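Local coordinates for protein GNAT family acetyltransferase (Mycobacterium smegmatis, PDB 6C30) that probably transfers an acetyl group from acetyl-coenzyme A to an amino group of its substrate, as a RimJ-type N-acetyltransferase of the GNAT family, at residues His50-Glu55 against Met60-Arg65; Arg179-Asp184 against Arg188-Val193. One frame throughout, in Å; residues are numbered along the deposited sequence.

Interaction 1 (His50-Glu55 against Met60-Arg65)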
loop_
_atom_site.group_PDB
_atom_site.type_symbol
_atom_site.label_atom_id
_atom_site.label_comp_id
_atom_site.label_asym_id
_atom_site.label_seq_id
_atom_site.Cartn_x
_atom_site.Cartn_y
_atom_site.Cartn_z
ATOM N N HIS A 50 -8.893 23.907 -10.083
ATOM C CA HIS A 50 -7.838 24.039 -9.095
ATOM C C HIS A 50 -6.460 23.781 -9.680
ATOM O O HIS A 50 -5.461 24.293 -9.170
ATOM C CB HIS A 50 -8.063 23.070 -7.938
ATOM C CG HIS A 50 -9.368 23.264 -7.242
ATOM N ND1 HIS A 50 -9.658 24.403 -6.521
ATOM C CD2 HIS A 50 -10.452 22.462 -7.137
ATOM C CE1 HIS A 50 -10.868 24.293 -6.002
ATOM N NE2 HIS A 50 -11.372 23.124 -6.360
ATOM N N LEU A 51 -6.405 22.970 -10.734
ATOM C CA LEU A 51 -5.133 22.516 -11.291
ATOM C C LEU A 51 -4.702 23.294 -12.522
ATOM O O LEU A 51 -3.520 23.627 -12.672
ATOM C CB LEU A 51 -5.220 21.027 -11.638
ATOM C CG LEU A 51 -5.371 20.087 -10.444
ATOM C CD1 LEU A 51 -5.845 18.711 -10.903
ATOM C CD2 LEU A 51 -4.056 19.985 -9.673
ATOM N N GLU A 52 -5.653 23.588 -13.406
ATOM C CA GLU A 52 -5.303 24.163 -14.703
ATOM C C GLU A 52 -4.580 25.535 -14.641
ATOM O O GLU A 52 -3.707 25.793 -15.473
ATOM C CB GLU A 52 -6.556 24.265 -15.585
ATOM C CG GLU A 52 -6.232 24.519 -17.058
ATOM C CD GLU A 52 -7.413 24.291 -17.980
ATOM O OE1 GLU A 52 -8.560 24.460 -17.531
ATOM O OE2 GLU A 52 -7.187 23.952 -19.165
ATOM N N PRO A 53 -4.893 26.404 -13.659
ATOM C CA PRO A 53 -4.135 27.666 -13.643
ATOM C C PRO A 53 -2.636 27.481 -13.410
ATOM O O PRO A 53 -1.881 28.434 -13.651
ATOM C CB PRO A 53 -4.754 28.432 -12.467
ATOM C CG PRO A 53 -6.125 27.883 -12.347
ATOM C CD PRO A 53 -6.006 26.432 -12.690
ATOM N N TRP A 54 -2.220 26.296 -12.960
ATOM C CA TRP A 54 -0.842 26.057 -12.524
ATOM C C TRP A 54 -0.141 24.994 -13.362
ATOM O O TRP A 54 1.036 24.729 -13.159
ATOM C CB TRP A 54 -0.809 25.656 -11.036
ATOM C CG TRP A 54 -1.692 26.536 -10.224
ATOM C CD1 TRP A 54 -2.924 26.225 -9.725
ATOM C CD2 TRP A 54 -1.451 27.901 -9.881
ATOM N NE1 TRP A 54 -3.454 27.309 -9.067
ATOM C CE2 TRP A 54 -2.569 28.351 -9.148
ATOM C CE3 TRP A 54 -0.390 28.785 -10.108
ATOM C CZ2 TRP A 54 -2.661 29.650 -8.649
ATOM C CZ3 TRP A 54 -0.478 30.074 -9.607
ATOM C CH2 TRP A 54 -1.608 30.496 -8.889
ATOM N N GLU A 55 -0.871 24.425 -14.312
ATOM C CA GLU A 55 -0.418 23.247 -15.050
ATOM C C GLU A 55 0.259 23.633 -16.358
ATOM O O GLU A 55 -0.264 24.446 -17.087
ATOM C CB GLU A 55 -1.624 22.347 -15.331
ATOM C CG GLU A 55 -1.315 20.946 -15.857
ATOM C CD GLU A 55 -0.756 20.027 -14.792
ATOM O OE1 GLU A 55 -0.720 20.426 -13.607
ATOM O OE2 GLU A 55 -0.366 18.893 -15.140
ATOM N N MET A 60 -4.218 20.554 -25.544
ATOM C CA MET A 60 -5.514 19.948 -25.784
ATOM C C MET A 60 -6.487 20.277 -24.667
ATOM O O MET A 60 -6.102 20.783 -23.608
ATOM C CB MET A 60 -5.380 18.439 -25.956
ATOM C CG MET A 60 -5.097 17.713 -24.676
ATOM S SD MET A 60 -4.677 15.974 -24.936
ATOM C CE MET A 60 -2.937 16.103 -25.286
ATOM N N ASP A 61 -7.759 20.016 -24.928
ATOM C CA ASP A 61 -8.796 20.301 -23.972
ATOM C C ASP A 61 -8.574 19.472 -22.716
ATOM O O ASP A 61 -8.205 18.301 -22.799
ATOM C CB ASP A 61 -10.160 20.007 -24.585
ATOM C CG ASP A 61 -11.287 20.264 -23.631
ATOM O OD1 ASP A 61 -11.620 21.447 -23.408
ATOM O OD2 ASP A 61 -11.837 19.280 -23.103
ATOM N N TRP A 62 -8.795 20.079 -21.558
ATOM C CA TRP A 62 -8.587 19.413 -20.274
ATOM C C TRP A 62 -9.378 18.124 -20.176
ATOM O O TRP A 62 -8.896 17.133 -19.611
ATOM C CB TRP A 62 -8.983 20.340 -19.127
ATOM C CG TRP A 62 -8.620 19.813 -17.771
ATOM C CD1 TRP A 62 -9.381 19.020 -16.955
ATOM C CD2 TRP A 62 -7.398 20.052 -17.070
ATOM N NE1 TRP A 62 -8.705 18.757 -15.790
ATOM C CE2 TRP A 62 -7.482 19.378 -15.836
ATOM C CE3 TRP A 62 -6.237 20.774 -17.368
ATOM C CZ2 TRP A 62 -6.445 19.399 -14.897
ATOM C CZ3 TRP A 62 -5.211 20.793 -16.437
ATOM C CH2 TRP A 62 -5.320 20.107 -15.217
ATOM N N LYS A 63 -10.601 18.129 -20.703
ATOM C CA LYS A 63 -11.479 16.977 -20.560
ATOM C C LYS A 63 -11.053 15.841 -21.475
ATOM O O LYS A 63 -11.318 14.675 -21.181
ATOM C CB LYS A 63 -12.931 17.381 -20.828
ATOM C CG LYS A 63 -13.446 18.390 -19.804
ATOM C CD LYS A 63 -14.913 18.732 -20.016
ATOM C CE LYS A 63 -15.124 19.499 -21.312
ATOM N NZ LYS A 63 -14.326 20.765 -21.367
ATOM N N VAL A 64 -10.375 16.179 -22.564
ATOM C CA VAL A 64 -9.845 15.168 -23.467
ATOM C C VAL A 64 -8.595 14.554 -22.850
ATOM O O VAL A 64 -8.441 13.329 -22.808
ATOM C CB VAL A 64 -9.526 15.761 -24.854
ATOM C CG1 VAL A 64 -8.766 14.754 -25.705
ATOM C CG2 VAL A 64 -10.808 16.195 -25.543
ATOM N N ARG A 65 -7.709 15.410 -22.360
ATOM C CA ARG A 65 -6.465 14.978 -21.739
ATOM C C ARG A 65 -6.717 14.049 -20.558
ATOM O O ARG A 65 -5.977 13.086 -20.355
ATOM C CB ARG A 65 -5.642 16.194 -21.288
ATOM C CG ARG A 65 -4.407 15.870 -20.453
ATOM C CD ARG A 65 -3.355 15.096 -21.251
ATOM N NE ARG A 65 -2.124 14.948 -20.479
ATOM C CZ ARG A 65 -1.004 14.409 -20.948
ATOM N NH1 ARG A 65 -0.961 13.948 -22.191
ATOM N NH2 ARG A 65 0.067 14.318 -20.168
HETATM O O HOH W 1 -5.876 21.460 -21.081
HETATM O O HOH W 2 -9.104 22.974 -21.249
#
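Glu52 lays its aliphatic chain along one face of the Trp62 indole, with Glu52 CB 4.2 Å from the centroid of the six-membered ring, a CH-pi contact. At the ring's edge, near its plane, comes Glu55 CG, 3.9 Å from Trp62 CZ3. Leu51 approaches obliquely, its CB 3.7 Å from Trp62 CH2, and the ring of His66 also meets the indole. With CG opposite its backbone N (chi1 -172°), Trp62 sends the benzene end of its indole into the angle between Leu51, Glu52 and Glu55, while NE1 donates to the backbone O of Arg44.

The chain of Glu52, extended beyond CG, runs past the indole in the reverse direction and brings the carboxylate to the start of helix 62-65. There a water bridges the two segments: it donates to Glu52 OE2 at 3.0 Å and accepts from Trp62 N at 2.9 Å. A second water reaches Met60 O at 2.6 Å and, weakly, Glu52 OE2. Gln48 holds the other oxygen, OE1, and Arg44 pairs with the Glu55 carboxylate.

Lys63 N donates to Asp61 OD2 at 2.9 Å from well above the carboxylate plane, and a weak bond from Val64 N joins in. Asp61 is thus the N-cap of this short helix, whose first residue, Trp62, packs it against residues 51-55 within the GNAT domain.

Interaction 2 (Arg179-Asp184 against Arg188-Val193)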
loop_
_atom_site.group_PDB
_atom_site.type_symbol
_atom_site.label_atom_id
_atom_site.label_comp_id
_atom_site.label_asym_id
_atom_site.label_seq_id
_atom_site.Cartn_x
_atom_site.Cartn_y
_atom_site.Cartn_z
ATOM N N ARG A 179 9.556 33.754 -17.590
ATOM C CA ARG A 179 8.803 33.219 -18.733
ATOM C C ARG A 179 9.139 31.742 -18.944
ATOM O O ARG A 179 9.394 31.300 -20.063
ATOM C CB ARG A 179 9.101 34.033 -20.002
ATOM C CG ARG A 179 8.672 35.495 -19.904
ATOM C CD ARG A 179 9.200 36.349 -21.063
ATOM N NE ARG A 179 10.662 36.404 -21.097
ATOM C CZ ARG A 179 11.402 37.216 -20.348
ATOM N NH1 ARG A 179 10.821 38.058 -19.499
ATOM N NH2 ARG A 179 12.725 37.194 -20.446
ATOM N N TYR A 180 9.151 30.989 -17.851
ATOM C CA TYR A 180 9.773 29.671 -17.830
ATOM C C TYR A 180 8.918 28.564 -18.454
ATOM O O TYR A 180 9.412 27.780 -19.263
ATOM C CB TYR A 180 10.140 29.310 -16.378
ATOM C CG TYR A 180 10.795 27.956 -16.227
ATOM C CD1 TYR A 180 12.047 27.704 -16.778
ATOM C CD2 TYR A 180 10.167 26.935 -15.527
ATOM C CE1 TYR A 180 12.645 26.462 -16.641
ATOM C CE2 TYR A 180 10.763 25.693 -15.382
ATOM C CZ TYR A 180 11.995 25.463 -15.948
ATOM O OH TYR A 180 12.572 24.216 -15.799
ATOM N N LEU A 181 7.651 28.486 -18.055
ATOM C CA LEU A 181 6.765 27.413 -18.501
ATOM C C LEU A 181 5.496 27.994 -19.089
ATOM O O LEU A 181 4.980 29.011 -18.597
ATOM C CB LEU A 181 6.417 26.478 -17.338
ATOM C CG LEU A 181 7.409 25.366 -17.000
ATOM C CD1 LEU A 181 7.193 24.842 -15.586
ATOM C CD2 LEU A 181 7.311 24.231 -18.030
ATOM N N GLU A 182 4.981 27.347 -20.130
ATOM C CA GLU A 182 3.739 27.773 -20.752
ATOM C C GLU A 182 2.584 27.285 -19.892
ATOM O O GLU A 182 2.301 26.085 -19.843
ATOM C CB GLU A 182 3.626 27.219 -22.170
ATOM C CG GLU A 182 2.841 28.090 -23.126
ATOM C CD GLU A 182 2.584 27.401 -24.458
ATOM O OE1 GLU A 182 3.128 26.297 -24.693
ATOM O OE2 GLU A 182 1.825 27.966 -25.269
ATOM N N VAL A 183 1.935 28.208 -19.195
ATOM C CA VAL A 183 0.905 27.882 -18.204
ATOM C C VAL A 183 -0.227 28.897 -18.327
ATOM O O VAL A 183 0.021 30.099 -18.357
ATOM C CB VAL A 183 1.472 27.913 -16.757
ATOM C CG1 VAL A 183 0.356 27.798 -15.727
ATOM C CG2 VAL A 183 2.522 26.831 -16.547
ATOM N N ASP A 184 -1.462 28.412 -18.419
ATOM C CA ASP A 184 -2.639 29.282 -18.422
ATOM C C ASP A 184 -2.543 30.369 -19.498
ATOM O O ASP A 184 -2.870 31.529 -19.258
ATOM C CB ASP A 184 -2.846 29.910 -17.024
ATOM C CG ASP A 184 -4.245 30.482 -16.828
ATOM O OD1 ASP A 184 -5.198 29.971 -17.452
ATOM O OD2 ASP A 184 -4.387 31.429 -16.023
ATOM N N ARG A 188 5.047 31.846 -18.187
ATOM C CA ARG A 188 4.942 32.381 -16.826
ATOM C C ARG A 188 6.220 32.230 -16.011
ATOM O O ARG A 188 6.838 31.159 -16.006
ATOM C CB ARG A 188 3.807 31.692 -16.058
ATOM C CG ARG A 188 2.496 31.574 -16.802
ATOM C CD ARG A 188 1.674 32.797 -16.590
ATOM N NE ARG A 188 0.354 32.719 -17.210
ATOM C CZ ARG A 188 -0.517 33.719 -17.156
ATOM N NH1 ARG A 188 -0.187 34.828 -16.508
ATOM N NH2 ARG A 188 -1.703 33.620 -17.742
ATOM N N ASP A 189 6.611 33.293 -15.302
ATOM C CA ASP A 189 7.719 33.198 -14.355
ATOM C C ASP A 189 7.481 32.085 -13.336
ATOM O O ASP A 189 6.366 31.923 -12.841
ATOM C CB ASP A 189 7.907 34.495 -13.566
ATOM C CG ASP A 189 8.303 35.688 -14.419
ATOM O OD1 ASP A 189 8.514 35.579 -15.651
ATOM O OD2 ASP A 189 8.413 36.769 -13.795
ATOM N N HIS A 190 8.526 31.334 -13.014
ATOM C CA HIS A 190 8.491 30.360 -11.927
ATOM C C HIS A 190 9.697 30.571 -11.023
ATOM O O HIS A 190 10.821 30.739 -11.512
ATOM C CB HIS A 190 8.506 28.921 -12.459
ATOM C CG HIS A 190 7.192 28.444 -13.006
ATOM N ND1 HIS A 190 6.616 28.981 -14.136
ATOM C CD2 HIS A 190 6.358 27.457 -12.589
ATOM C CE1 HIS A 190 5.475 28.358 -14.383
ATOM N NE2 HIS A 190 5.301 27.424 -13.465
ATOM N N LEU A 191 9.474 30.586 -9.713
ATOM C CA LEU A 191 10.570 30.483 -8.760
ATOM C C LEU A 191 11.213 29.112 -8.854
ATOM O O LEU A 191 10.530 28.119 -9.107
ATOM C CB LEU A 191 10.074 30.722 -7.333
ATOM C CG LEU A 191 9.645 32.156 -7.025
ATOM C CD1 LEU A 191 8.694 32.159 -5.854
ATOM C CD2 LEU A 191 10.853 33.040 -6.748
ATOM N N LEU A 192 12.524 29.069 -8.674
ATOM C CA LEU A 192 13.254 27.826 -8.545
ATOM C C LEU A 192 13.629 27.659 -7.085
ATOM O O LEU A 192 14.246 28.556 -6.495
ATOM C CB LEU A 192 14.510 27.840 -9.427
ATOM C CG LEU A 192 15.416 26.616 -9.343
ATOM C CD1 LEU A 192 14.705 25.391 -9.894
ATOM C CD2 LEU A 192 16.732 26.847 -10.084
ATOM N N VAL A 193 13.257 26.527 -6.503
ATOM C CA VAL A 193 13.629 26.230 -5.123
ATOM C C VAL A 193 14.392 24.902 -5.097
ATOM O O VAL A 193 14.260 24.096 -6.017
ATOM C CB VAL A 193 12.397 26.182 -4.179
ATOM C CG1 VAL A 193 11.599 27.480 -4.256
ATOM C CG2 VAL A 193 11.505 24.980 -4.489
HETATM O O HOH W 3 -4.464 34.162 -16.444
#
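Backbone bonds pair Leu181 with Arg188 as an antiparallel hydrogen-bonded pair, with Arg188 N 2.9 Å from Leu181 O. In return Arg188 O takes Tyr180 N at 3.0 Å and, weakly, Leu181 N, so two residues face one: a classic beta bulge. His190 ND1 also donates to Arg188 O, from the face of the carbonyl plane opposite to Tyr180 N, and this bond, lying in the imidazole plane, helps to hold the ring's rotation.

Side chains grip the backbone on both flanks of the bulge. Arg188 bends at chi2 (-87°) and lays its guanidinium edge along the turn: NE donates to Val183 O at 2.9 Å and NH2 to Asp184 O at 2.8 Å, both acceptors in the guanidinium plane. Asp184 OD2 adds only a long, out-of-plane charge contact with NH2, and one water joins the same two atoms, its bond to NH2 weak. On the other flank Asp189 OD1 accepts from Arg179 N at 2.9 Å on its anti side, while OD2 pairs with Lys178.

Apolar and aromatic contacts gather round His190. Leu181 CD1 stands 4.0 Å from the imidazole centroid, over one face, and Val183 CG2 meets the ring's edge. Tyr180 turns its edge toward the face of His190 in an offset T-shaped pair, with planes at 62°.

Strand 186-196 runs antiparallel to both 172-180 and 150-155; His190 bonds to Leu177 and Leu191 to Val155 through their backbones, while Glu182 is tied likewise to Met57 in the loop beyond helix 48-51.

How the interactions relate
Interaction 1 comes first along the chain and joins the end region of helix 48-51 and the residues after it to helix 62-65; interaction 2 follows much later, in the hairpin of strands 182-183 and 186-196 and the end of strand 172-180, among the late strands of the mixed sheet. Their centres are about 16 Å apart, and each lies about 17 Å from the centre of the chain. They still touch: the backbone of Pro53 to Glu55 packs against Val183 CG1, and Pro53 O lies 3.8 Å from Asp184 CB. Arg156 touches both, reaching Pro53 O by a weak bond and meeting Arg188 and His190. Residues 48-65 and the late hairpin, far apart in sequence, thus pack together.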